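Local coordinates for hypothetical protein Atu2144 (Agrobacterium tumefaciens, PDB 2ODF), which is of unknown function but probably hydrolyses an amide bond, as N-formylglutamate amidohydrolases of the zinc exopeptidase clan do, at residues Val30-Ser35 / Val150-Ser155. Sequence-based numbering, arbitrary orientation.
Sequences VCEHAS and VVTIHS
Val30 gives both its backbone polar groups to strand 149-156: its N donates to Val151 O (2.9 Å), and its O accepts from Ile153 N (2.9 Å). Thr152 CA also lies 3.1 Å from Val30 O as a CA-H...O contact. Branching at CB favours extended backbone and fills the space between neighbouring strands: Val30 CB meets Thr152 CG2 on one face of the sheet, while Ile153 turns to the other and packs on helix 62-73. Strands 27-31 and 149-156 are parallel neighbours in the central mixed sheet, and Glu32, His33 and His154 gather where strand 27-31 ends, consistent with the polar site of zinc exopeptidases. There a type I beta turn runs from Cys31 to Ala34, and a water takes over the pairing, accepting from His33 N (2.8 Å) and donating to Ile153 O (2.9 Å). The same water sits over one face of the His154 ring. That flat imidazole turns its edge to the face of His33 in an offset T-shaped pair (centroids 5.0 Å apart, planes at 82°), leaving His33 NE2 to hydrogen-bond Asp88 OD1. Glu32's flexible chain, bent at chi2 (96°), folds back to the His154 ring, planes 73° apart: OE1 comes nearest, obliquely, while OE2, at the edge in plane, is hydrogen-bonded to Thr209 OG1.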
loop_
_atom_site.group_PDB
_atom_site.type_symbol
_atom_site.label_atom_id
_atom_site.label_comp_id
_atom_site.label_asym_id
_atom_site.label_seq_id
_atom_site.Cartn_x
_atom_site.Cartn_y
_atom_site.Cartn_z
ATOM N N VAL A 30 7.821 -15.198 -11.497
ATOM C CA VAL A 30 7.817 -13.929 -10.743
ATOM C C VAL A 30 9.212 -13.680 -10.148
ATOM O O VAL A 30 9.790 -14.559 -9.503
ATOM C CB VAL A 30 6.741 -13.935 -9.620
ATOM C CG1 VAL A 30 6.753 -12.597 -8.830
ATOM C CG2 VAL A 30 5.336 -14.290 -10.237
ATOM N N CYS A 31 9.743 -12.487 -10.364
ATOM C CA CYS A 31 11.074 -12.131 -9.880
ATOM C C CYS A 31 11.056 -10.747 -9.237
ATOM O O CYS A 31 11.218 -9.728 -9.913
ATOM C CB CYS A 31 12.088 -12.194 -11.037
ATOM S SG CYS A 31 13.764 -12.130 -10.466
ATOM N N GLU A 32 10.832 -10.726 -7.920
ATOM C CA GLU A 32 10.735 -9.484 -7.152
ATOM C C GLU A 32 12.090 -8.749 -7.019
ATOM O O GLU A 32 12.135 -7.516 -6.986
ATOM C CB GLU A 32 10.172 -9.757 -5.761
ATOM C CG GLU A 32 8.877 -10.530 -5.704
ATOM C CD GLU A 32 9.111 -11.991 -5.485
ATOM O OE1 GLU A 32 9.938 -12.563 -6.223
ATOM O OE2 GLU A 32 8.476 -12.573 -4.589
ATOM N N HIS A 33 13.187 -9.504 -7.004
ATOM C CA HIS A 33 14.520 -8.920 -6.793
ATOM C C HIS A 33 15.361 -8.879 -8.052
ATOM O O HIS A 33 16.584 -8.974 -7.995
ATOM C CB HIS A 33 15.258 -9.653 -5.663
ATOM C CG HIS A 33 14.530 -9.635 -4.350
ATOM N ND1 HIS A 33 14.768 -10.557 -3.360
ATOM C CD2 HIS A 33 13.535 -8.835 -3.886
ATOM C CE1 HIS A 33 13.979 -10.315 -2.324
ATOM N NE2 HIS A 33 13.206 -9.284 -2.624
ATOM N N ALA A 34 14.687 -8.651 -9.177
ATOM C CA ALA A 34 15.236 -8.758 -10.515
ATOM C C ALA A 34 16.264 -7.680 -10.828
ATOM O O ALA A 34 17.192 -7.920 -11.604
ATOM C CB ALA A 34 14.083 -8.661 -11.556
ATOM N N SER A 35 16.073 -6.492 -10.254
ATOM C CA SER A 35 16.800 -5.300 -10.712
ATOM C C SER A 35 17.376 -4.458 -9.592
ATOM O O SER A 35 16.734 -4.220 -8.582
ATOM C CB SER A 35 15.896 -4.443 -11.600
ATOM O OG SER A 35 16.570 -3.229 -11.947
ATOM N N VAL A 150 2.544 -20.897 -9.828
ATOM C CA VAL A 150 3.246 -19.660 -9.451
ATOM C C VAL A 150 4.641 -20.015 -9.020
ATOM O O VAL A 150 4.830 -20.712 -8.038
ATOM C CB VAL A 150 2.490 -18.893 -8.334
ATOM C CG1 VAL A 150 3.251 -17.577 -7.918
ATOM C CG2 VAL A 150 1.067 -18.592 -8.801
ATOM N N VAL A 151 5.633 -19.496 -9.735
ATOM C CA VAL A 151 7.012 -19.868 -9.458
ATOM C C VAL A 151 7.797 -18.590 -9.298
ATOM O O VAL A 151 7.900 -17.823 -10.247
ATOM C CB VAL A 151 7.629 -20.702 -10.607
ATOM C CG1 VAL A 151 9.115 -21.016 -10.287
ATOM C CG2 VAL A 151 6.808 -21.990 -10.861
ATOM N N THR A 152 8.330 -18.348 -8.106
ATOM C CA THR A 152 9.204 -17.193 -7.888
ATOM C C THR A 152 10.690 -17.600 -7.911
ATOM O O THR A 152 11.078 -18.704 -7.491
ATOM C CB THR A 152 8.857 -16.434 -6.595
ATOM O OG1 THR A 152 9.389 -17.111 -5.465
ATOM C CG2 THR A 152 7.343 -16.323 -6.389
ATOM N N ILE A 153 11.511 -16.691 -8.429
ATOM C CA ILE A 153 12.938 -16.960 -8.649
ATOM C C ILE A 153 13.791 -15.963 -7.888
ATOM O O ILE A 153 13.688 -14.741 -8.097
ATOM C CB ILE A 153 13.313 -16.859 -10.166
ATOM C CG1 ILE A 153 12.425 -17.759 -11.038
ATOM C CG2 ILE A 153 14.788 -17.117 -10.382
ATOM C CD1 ILE A 153 12.513 -19.257 -10.758
ATOM N N HIS A 154 14.660 -16.495 -7.034
ATOM C CA HIS A 154 15.507 -15.716 -6.148
ATOM C C HIS A 154 16.946 -16.263 -6.182
ATOM O O HIS A 154 17.171 -17.442 -6.527
ATOM C CB HIS A 154 15.020 -15.810 -4.701
ATOM C CG HIS A 154 13.778 -15.021 -4.415
ATOM N ND1 HIS A 154 12.542 -15.360 -4.923
ATOM C CD2 HIS A 154 13.590 -13.901 -3.678
ATOM C CE1 HIS A 154 11.643 -14.493 -4.486
ATOM N NE2 HIS A 154 12.257 -13.590 -3.744
ATOM N N SER A 155 17.902 -15.421 -5.800
ATOM C CA SER A 155 19.252 -15.890 -5.492
ATOM C C SER A 155 19.666 -15.400 -4.130
ATOM O O SER A 155 19.096 -14.423 -3.576
ATOM C CB SER A 155 20.301 -15.508 -6.584
ATOM O OG SER A 155 20.634 -14.127 -6.599
HETATM O O HOH W 1 13.460 -12.277 -6.586
#